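Local coordinates for protein diaminopimelate decarboxylase (Methanocaldococcus jannaschii, PDB 1TWI) that catalyses the pyridoxal 5'-phosphate-dependent decarboxylation of meso-diaminopimelate to L-lysine, the last step of lysine biosynthesis, as a homodimer, at residues K52-E55 with E56-K60; F221-E224 with T225-M229; E234-E238 with G239-E243. All blocks are in the same frame, centred on the assembly; numbering follows the deposited sequence.

Contact 1. Residues K52-E55 with E56-K60; sequences KRWE and EETGK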
loop_
_atom_site.group_PDB
_atom_site.type_symbol
_atom_site.label_atom_id
_atom_site.label_comp_id
_atom_site.label_asym_id
_atom_site.label_seq_id
_atom_site.Cartn_x
_atom_site.Cartn_y
_atom_site.Cartn_z
ATOM N N LYS A 52 -31.539 -17.270 -5.047
ATOM C CA LYS A 52 -32.881 -17.229 -4.455
ATOM C C LYS A 52 -33.457 -18.634 -4.284
ATOM O O LYS A 52 -34.372 -18.858 -3.508
ATOM C CB LYS A 52 -33.826 -16.378 -5.317
ATOM C CG LYS A 52 -34.030 -16.929 -6.707
ATOM C CD LYS A 52 -35.052 -16.050 -7.418
ATOM C CE LYS A 52 -35.056 -16.238 -8.916
ATOM N NZ LYS A 52 -35.753 -15.024 -9.530
ATOM N N ARG A 53 -32.940 -19.571 -5.044
ATOM C CA ARG A 53 -33.358 -20.937 -4.895
ATOM C C ARG A 53 -33.196 -21.402 -3.410
ATOM O O ARG A 53 -33.972 -22.226 -2.903
ATOM C CB ARG A 53 -32.486 -21.813 -5.802
ATOM C CG ARG A 53 -32.695 -23.270 -5.615
ATOM C CD ARG A 53 -31.854 -24.088 -6.571
ATOM N NE ARG A 53 -31.967 -25.510 -6.244
ATOM C CZ ARG A 53 -31.000 -26.380 -6.486
ATOM N NH1 ARG A 53 -29.876 -25.962 -7.058
ATOM N NH2 ARG A 53 -31.131 -27.643 -6.126
ATOM N N TRP A 54 -32.160 -20.923 -2.723
ATOM C CA TRP A 54 -31.964 -21.341 -1.321
ATOM C C TRP A 54 -33.214 -21.055 -0.491
ATOM O O TRP A 54 -33.756 -21.944 0.186
ATOM C CB TRP A 54 -30.764 -20.611 -0.663
ATOM C CG TRP A 54 -30.509 -21.180 0.696
ATOM C CD1 TRP A 54 -30.662 -20.560 1.929
ATOM C CD2 TRP A 54 -30.035 -22.485 0.961
ATOM N NE1 TRP A 54 -30.285 -21.437 2.946
ATOM C CE2 TRP A 54 -29.897 -22.618 2.358
ATOM C CE3 TRP A 54 -29.699 -23.582 0.133
ATOM C CZ2 TRP A 54 -29.439 -23.803 2.953
ATOM C CZ3 TRP A 54 -29.250 -24.751 0.727
ATOM C CH2 TRP A 54 -29.120 -24.857 2.114
ATOM N N GLU A 55 -33.681 -19.811 -0.534
ATOM C CA GLU A 55 -34.882 -19.415 0.232
ATOM C C GLU A 55 -36.106 -20.151 -0.286
ATOM O O GLU A 55 -36.952 -20.548 0.492
ATOM C CB GLU A 55 -35.149 -17.885 0.131
ATOM C CG GLU A 55 -36.660 -17.413 0.367
ATOM C CD GLU A 55 -37.367 -16.625 -0.849
ATOM O OE1 GLU A 55 -38.413 -17.104 -1.397
ATOM O OE2 GLU A 55 -36.896 -15.527 -1.252
ATOM N N GLU A 56 -36.191 -20.321 -1.602
ATOM C CA GLU A 56 -37.334 -20.998 -2.215
ATOM C C GLU A 56 -37.477 -22.423 -1.752
ATOM O O GLU A 56 -38.577 -22.897 -1.471
ATOM C CB GLU A 56 -37.193 -21.017 -3.743
ATOM C CG GLU A 56 -37.288 -19.641 -4.377
ATOM C CD GLU A 56 -36.944 -19.629 -5.848
ATOM O OE1 GLU A 56 -36.442 -20.662 -6.380
ATOM O OE2 GLU A 56 -37.169 -18.556 -6.468
ATOM N N GLU A 57 -36.363 -23.131 -1.690
ATOM C CA GLU A 57 -36.434 -24.531 -1.314
ATOM C C GLU A 57 -36.337 -24.897 0.148
ATOM O O GLU A 57 -36.832 -25.953 0.520
ATOM C CB GLU A 57 -35.380 -25.316 -2.090
ATOM C CG GLU A 57 -35.912 -25.873 -3.450
ATOM C CD GLU A 57 -34.827 -26.585 -4.218
ATOM O OE1 GLU A 57 -34.139 -27.413 -3.582
ATOM O OE2 GLU A 57 -34.644 -26.328 -5.446
ATOM N N THR A 58 -35.708 -24.046 0.970
ATOM C CA THR A 58 -35.502 -24.333 2.399
ATOM C C THR A 58 -36.352 -23.434 3.324
ATOM O O THR A 58 -36.491 -23.703 4.508
ATOM C CB THR A 58 -33.974 -24.067 2.813
ATOM O OG1 THR A 58 -33.735 -22.648 2.761
ATOM C CG2 THR A 58 -33.003 -24.763 1.874
ATOM N N GLY A 59 -36.917 -22.360 2.800
ATOM C CA GLY A 59 -37.650 -21.468 3.690
ATOM C C GLY A 59 -36.699 -20.642 4.571
ATOM O O GLY A 59 -37.141 -19.801 5.348
ATOM N N LYS A 60 -35.390 -20.848 4.462
ATOM C CA LYS A 60 -34.451 -20.059 5.289
ATOM C C LYS A 60 -33.999 -18.775 4.593
ATOM O O LYS A 60 -34.362 -18.512 3.449
ATOM C CB LYS A 60 -33.248 -20.930 5.660
ATOM C CG LYS A 60 -33.672 -22.109 6.561
ATOM C CD LYS A 60 -34.417 -21.561 7.764
ATOM C CE LYS A 60 -33.916 -22.009 9.122
ATOM N NZ LYS A 60 -34.535 -23.325 9.526
#
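Arg-53 and Glu-57 carry the charged part of this helix end: Arg-53 NE gives its hydrogen to Glu-57 OE2 at 2.9 Å in an almost straight salt bridge. The oxygen lies close to the guanidinium plane, yet NE comes in above the carboxylate plane, the two flat groups being turned 52° apart. The side chain of Lys-52 meets Glu-56 through its methylenes, CD lying 3.4 Å from Glu-56 OE2, while its ammonium pairs with Glu-49 a turn earlier.

The aromatic contact is a CH-pi one. Thr-58 sets CG2 3.6 Å from the centroid of the six-membered ring of Trp-54, squarely over the face. With OG1 lodged between backbone N and carbonyl carbon (chi1 69°), the hydroxyl can also reach back to the main chain.

Among the hydrogen bonds, Trp-54 O is gripped twice, by Thr-58 OG1 at 2.7 Å and from its opposite face by Thr-58 N at 3.0 Å. That hydroxyl oxygen in turn accepts from Lys-60 N, closing an ST turn, while Gly-59, with positive phi, leads the chain out of the helix.

Trp-54 touches Met-275 of helix 264-276 and Leu-287 of strand 286-289, its NE1 bonded to Pro-285 O; Arg-53 lies against Ile-272 and Leu-276 of the same neighbouring helix.

Contact 2. Residues F221-E224 with T225-M229; sequences FIEE and TRKVM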
loop_
_atom_site.group_PDB
_atom_site.type_symbol
_atom_site.label_atom_id
_atom_site.label_comp_id
_atom_site.label_asym_id
_atom_site.label_seq_id
_atom_site.Cartn_x
_atom_site.Cartn_y
_atom_site.Cartn_z
ATOM N N PHE A 221 -14.604 -24.236 -3.818
ATOM C CA PHE A 221 -15.860 -23.916 -3.146
ATOM C C PHE A 221 -16.677 -25.158 -2.822
ATOM O O PHE A 221 -17.276 -25.254 -1.740
ATOM C CB PHE A 221 -16.708 -22.950 -3.979
ATOM C CG PHE A 221 -16.068 -21.608 -4.139
ATOM C CD1 PHE A 221 -15.917 -20.766 -3.041
ATOM C CD2 PHE A 221 -15.557 -21.225 -5.350
ATOM C CE1 PHE A 221 -15.254 -19.570 -3.150
ATOM C CE2 PHE A 221 -14.869 -19.999 -5.494
ATOM C CZ PHE A 221 -14.720 -19.173 -4.402
ATOM N N ILE A 222 -16.756 -26.091 -3.761
ATOM C CA ILE A 222 -17.477 -27.335 -3.484
ATOM C C ILE A 222 -16.787 -28.026 -2.267
ATOM O O ILE A 222 -17.453 -28.445 -1.330
ATOM C CB ILE A 222 -17.389 -28.327 -4.722
ATOM C CG1 ILE A 222 -18.153 -27.767 -5.917
ATOM C CG2 ILE A 222 -17.994 -29.676 -4.360
ATOM C CD1 ILE A 222 -17.807 -28.444 -7.282
ATOM N N GLU A 223 -15.462 -28.131 -2.280
ATOM C CA GLU A 223 -14.756 -28.811 -1.186
ATOM C C GLU A 223 -14.956 -28.067 0.152
ATOM O O GLU A 223 -15.130 -28.690 1.193
ATOM C CB GLU A 223 -13.257 -28.933 -1.525
ATOM C CG GLU A 223 -12.405 -29.597 -0.424
ATOM C CD GLU A 223 -12.692 -31.089 -0.253
ATOM O OE1 GLU A 223 -13.415 -31.703 -1.097
ATOM O OE2 GLU A 223 -12.167 -31.648 0.742
ATOM N N GLU A 224 -14.892 -26.740 0.114
ATOM C CA GLU A 224 -15.178 -25.948 1.323
ATOM C C GLU A 224 -16.595 -26.285 1.802
ATOM O O GLU A 224 -16.834 -26.545 2.990
ATOM C CB GLU A 224 -15.141 -24.421 1.003
ATOM C CG GLU A 224 -15.741 -23.530 2.154
ATOM C CD GLU A 224 -16.041 -22.082 1.741
ATOM O OE1 GLU A 224 -16.042 -21.764 0.502
ATOM O OE2 GLU A 224 -16.320 -21.256 2.643
ATOM N N THR A 225 -17.555 -26.318 0.882
ATOM C CA THR A 225 -18.935 -26.549 1.330
ATOM C C THR A 225 -19.119 -27.935 1.949
ATOM O O THR A 225 -19.773 -28.081 3.011
ATOM C CB THR A 225 -19.941 -26.342 0.158
ATOM O OG1 THR A 225 -19.791 -25.011 -0.369
ATOM C CG2 THR A 225 -21.335 -26.458 0.642
ATOM N N ARG A 226 -18.503 -28.937 1.311
ATOM C CA ARG A 226 -18.604 -30.275 1.846
ATOM C C ARG A 226 -17.987 -30.332 3.262
ATOM O O ARG A 226 -18.567 -30.891 4.170
ATOM C CB ARG A 226 -17.829 -31.257 0.986
ATOM C CG ARG A 226 -18.380 -31.454 -0.462
ATOM C CD ARG A 226 -17.522 -32.500 -1.195
ATOM N NE ARG A 226 -18.053 -32.844 -2.514
ATOM C CZ ARG A 226 -17.467 -33.695 -3.362
ATOM N NH1 ARG A 226 -16.303 -34.283 -3.010
ATOM N NH2 ARG A 226 -18.082 -34.004 -4.527
ATOM N N LYS A 227 -16.799 -29.768 3.428
ATOM C CA LYS A 227 -16.137 -29.913 4.733
ATOM C C LYS A 227 -16.745 -29.077 5.862
ATOM O O LYS A 227 -16.689 -29.470 7.051
ATOM C CB LYS A 227 -14.646 -29.692 4.543
ATOM C CG LYS A 227 -14.054 -30.705 3.513
ATOM C CD LYS A 227 -14.147 -32.104 4.114
ATOM C CE LYS A 227 -14.006 -33.226 3.037
ATOM N NZ LYS A 227 -12.634 -33.421 2.632
ATOM N N VAL A 228 -17.350 -27.946 5.484
ATOM C CA VAL A 228 -18.042 -27.116 6.454
ATOM C C VAL A 228 -19.311 -27.873 6.869
ATOM O O VAL A 228 -19.607 -28.014 8.062
ATOM C CB VAL A 228 -18.420 -25.719 5.873
ATOM C CG1 VAL A 228 -19.404 -24.995 6.850
ATOM C CG2 VAL A 228 -17.135 -24.870 5.694
ATOM N N MET A 229 -20.047 -28.404 5.905
ATOM C CA MET A 229 -21.238 -29.142 6.267
ATOM C C MET A 229 -20.901 -30.420 7.063
ATOM O O MET A 229 -21.672 -30.821 7.968
ATOM C CB MET A 229 -22.083 -29.459 4.992
ATOM C CG MET A 229 -22.756 -28.204 4.361
ATOM S SD MET A 229 -23.790 -27.239 5.541
ATOM C CE MET A 229 -25.319 -28.237 5.597
HETATM O O HOH W 1 -14.285 -34.063 -0.981
#
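Glu-223 reaches one turn along helix 219-237 to Lys-227, and the salt bridge between OE2 and NZ is short, 2.6 Å. Its chain starts out extended and then folds at chi2 (69°), which swings the carboxylate round to Lys-227 NZ; NZ meets OE2 on the syn side, 23° out of the carboxylate plane. Both ends have a second partner in the loop after strand 153-160: Asn-164 N gives to OE2, and NZ gives to Asn-162 O. The other carboxylate oxygen, OE1, takes a hydrogen from a water at 2.5 Å. Arg-226 NH1 donates to the same water at 2.9 Å, at the guanidinium edge, so a single water links the two charges.

Glu-224 points elsewhere. Its extended chain runs beside Val-228, CG lying 4.0 Å from Val-228 CG2, and packs on Cys-209.

Thr-225 turns its hydroxyl back on its own helix: OG1 reaches Phe-221 O at 2.9 Å, and Thr-225 N reaches that oxygen from the opposite face at 2.8 Å. Beyond it lie Thr-274 and Met-275 of helix 264-276.

In the TIM-barrel domain this is the helix of the beta-alpha-beta crossover linking parallel strands 202-208 and 244-246; the nearest side-chain atoms of Phe-221 and cofactor-binding Gly-250 are about 4 Å apart.

Contact 3. Residues E234-E238 with G239-E243; sequences ELKEE and GIEIE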
loop_
_atom_site.group_PDB
_atom_site.type_symbol
_atom_site.label_atom_id
_atom_site.label_comp_id
_atom_site.label_asym_id
_atom_site.label_seq_id
_atom_site.Cartn_x
_atom_site.Cartn_y
_atom_site.Cartn_z
ATOM N N GLU A 234 -20.953 -33.108 12.420
ATOM C CA GLU A 234 -20.219 -33.424 13.654
ATOM C C GLU A 234 -20.801 -32.666 14.879
ATOM O O GLU A 234 -20.944 -33.246 15.980
ATOM C CB GLU A 234 -18.734 -33.103 13.493
ATOM C CG GLU A 234 -17.848 -33.519 14.698
ATOM C CD GLU A 234 -16.350 -33.180 14.514
ATOM O OE1 GLU A 234 -15.566 -33.329 15.497
ATOM O OE2 GLU A 234 -15.935 -32.759 13.404
ATOM N N LEU A 235 -21.165 -31.392 14.703
ATOM C CA LEU A 235 -21.751 -30.634 15.807
ATOM C C LEU A 235 -23.105 -31.235 16.203
ATOM O O LEU A 235 -23.426 -31.375 17.390
ATOM C CB LEU A 235 -21.934 -29.166 15.407
ATOM C CG LEU A 235 -20.655 -28.340 15.417
ATOM C CD1 LEU A 235 -20.972 -27.030 14.699
ATOM C CD2 LEU A 235 -20.162 -28.067 16.871
ATOM N N LYS A 236 -23.899 -31.588 15.207
ATOM C CA LYS A 236 -25.220 -32.156 15.453
ATOM C C LYS A 236 -25.110 -33.481 16.262
ATOM O O LYS A 236 -25.950 -33.754 17.111
ATOM C CB LYS A 236 -25.937 -32.409 14.124
ATOM C CG LYS A 236 -27.379 -32.876 14.306
ATOM C CD LYS A 236 -28.216 -31.729 14.805
ATOM C CE LYS A 236 -29.598 -32.164 15.163
ATOM N NZ LYS A 236 -30.400 -31.978 13.984
ATOM N N GLU A 237 -24.093 -34.293 15.986
ATOM C CA GLU A 237 -23.881 -35.513 16.764
ATOM C C GLU A 237 -23.616 -35.157 18.241
ATOM O O GLU A 237 -23.882 -35.974 19.149
ATOM C CB GLU A 237 -22.699 -36.316 16.211
ATOM C CG GLU A 237 -23.002 -36.952 14.847
ATOM C CD GLU A 237 -21.755 -37.378 14.060
ATOM O OE1 GLU A 237 -21.929 -38.092 13.048
ATOM O OE2 GLU A 237 -20.600 -36.999 14.422
ATOM N N GLU A 238 -23.069 -33.970 18.500
ATOM C CA GLU A 238 -22.878 -33.563 19.894
ATOM C C GLU A 238 -24.132 -32.849 20.448
ATOM O O GLU A 238 -24.091 -32.248 21.518
ATOM C CB GLU A 238 -21.667 -32.625 20.033
ATOM C CG GLU A 238 -20.359 -33.249 19.550
ATOM C CD GLU A 238 -20.059 -34.537 20.306
ATOM O OE1 GLU A 238 -19.902 -34.489 21.520
ATOM O OE2 GLU A 238 -19.989 -35.594 19.679
ATOM N N GLY A 239 -25.246 -32.891 19.735
ATOM C CA GLY A 239 -26.441 -32.190 20.227
ATOM C C GLY A 239 -26.415 -30.684 19.965
ATOM O O GLY A 239 -27.217 -29.922 20.519
ATOM N N ILE A 240 -25.508 -30.233 19.084
ATOM C CA ILE A 240 -25.388 -28.796 18.800
ATOM C C ILE A 240 -25.986 -28.423 17.423
ATOM O O ILE A 240 -25.593 -29.018 16.414
ATOM C CB ILE A 240 -23.872 -28.391 18.899
ATOM C CG1 ILE A 240 -23.370 -28.693 20.327
ATOM C CG2 ILE A 240 -23.668 -26.865 18.520
ATOM C CD1 ILE A 240 -21.799 -28.700 20.471
ATOM N N GLU A 241 -26.915 -27.456 17.389
ATOM C CA GLU A 241 -27.560 -26.993 16.159
ATOM C C GLU A 241 -27.002 -25.659 15.694
ATOM O O GLU A 241 -26.698 -24.771 16.503
ATOM C CB GLU A 241 -29.077 -26.831 16.336
ATOM C CG GLU A 241 -29.821 -28.149 16.483
ATOM C CD GLU A 241 -31.326 -27.954 16.208
ATOM O OE1 GLU A 241 -31.917 -26.987 16.785
ATOM O OE2 GLU A 241 -31.904 -28.750 15.402
ATOM N N ILE A 242 -26.899 -25.539 14.383
ATOM C CA ILE A 242 -26.352 -24.340 13.727
ATOM C C ILE A 242 -27.414 -23.546 12.921
ATOM O O ILE A 242 -27.979 -24.056 11.971
ATOM C CB ILE A 242 -25.190 -24.806 12.807
ATOM C CG1 ILE A 242 -24.051 -25.344 13.675
ATOM C CG2 ILE A 242 -24.666 -23.622 11.924
ATOM C CD1 ILE A 242 -23.475 -24.188 14.624
ATOM N N GLU A 243 -27.653 -22.281 13.268
ATOM C CA GLU A 243 -28.663 -21.477 12.567
ATOM C C GLU A 243 -28.226 -20.879 11.243
ATOM O O GLU A 243 -29.040 -20.743 10.301
ATOM C CB GLU A 243 -29.149 -20.333 13.495
ATOM C CG GLU A 243 -29.869 -20.905 14.724
ATOM C CD GLU A 243 -30.093 -19.915 15.845
ATOM O OE1 GLU A 243 -30.163 -18.686 15.555
ATOM O OE2 GLU A 243 -30.211 -20.373 17.030
HETATM O O HOH W 2 -30.000 -29.161 12.792
#
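Leu-235 and Lys-236 give their carbonyls to the two residues that turn the chain out of helix 219-237. Ile-240 N bonds to Leu-235 O at 2.9 Å, and Gly-239 N to Lys-236 O, also at 2.9 Å. Together these bonds make a Schellman motif, with Gly-239 at positive phi as the C-prime residue. Neither donor uses a lone pair of its acceptor: each comes from above the carbonyl plane, Gly-239 N by as much as 66°, as the chain curls back across the helix end. Glu-238 N is split between two weak bonds, to Leu-235 O and Glu-234 O. The carbonyl of Ile-240 folds back over the helix as well, where Lys-236 CA makes a CA-H...O contact with Ile-240 O at 3.3 Å.

Among the charged groups, Lys-236, its chain bent at chi2 (71°), lies alongside Glu-241, but their direct salt bridge is long, with NZ and OE2 3.8 Å apart. A water fills in, accepting from Lys-236 NZ at 3.1 Å and donating to Glu-241 OE2 at 3.3 Å. The Glu-238 carboxylate forms its salt bridge with Lys-194 of helix 188-198.

On the inner side the contact is apolar. Leu-235 CD1 meets Ile-242 CG1 at 3.7 Å and CD2 meets Ile-240 CD1 at 4.0 Å, and both Leu-235 and Ile-242 touch Val-207 of strand 202-208.

The last carbonyls of the helix are thus capped by backbone N-H groups. Glu-283 OE1 also lies close to Glu-241 OE2; if both carboxylates are ionised they would repel, and Lys-236 with its water would probably moderate this.

All three contacts lie in the pyridoxal-binding TIM-barrel domain, on the same side of the chain's centre. They follow one another along the chain. Contact 1 closes helix 37-58 ahead of strand 62-67; contact 2 occupies the first half of helix 219-237, and contact 3 is that helix's end and its exit toward strand 244-246. Centre to centre, contacts 2 and 3 are about 17 Å apart, and contact 1 lies about 19 Å from contact 2 and 21 Å from contact 3; none touches another. Helix 264-276 packs against both contacts 1 and 2. Contacts 2 and 3 thus belong to one crossover, which starts near cofactor-binding Gly-250 and ends, away from the annotated sites, by leading into strand 244-246.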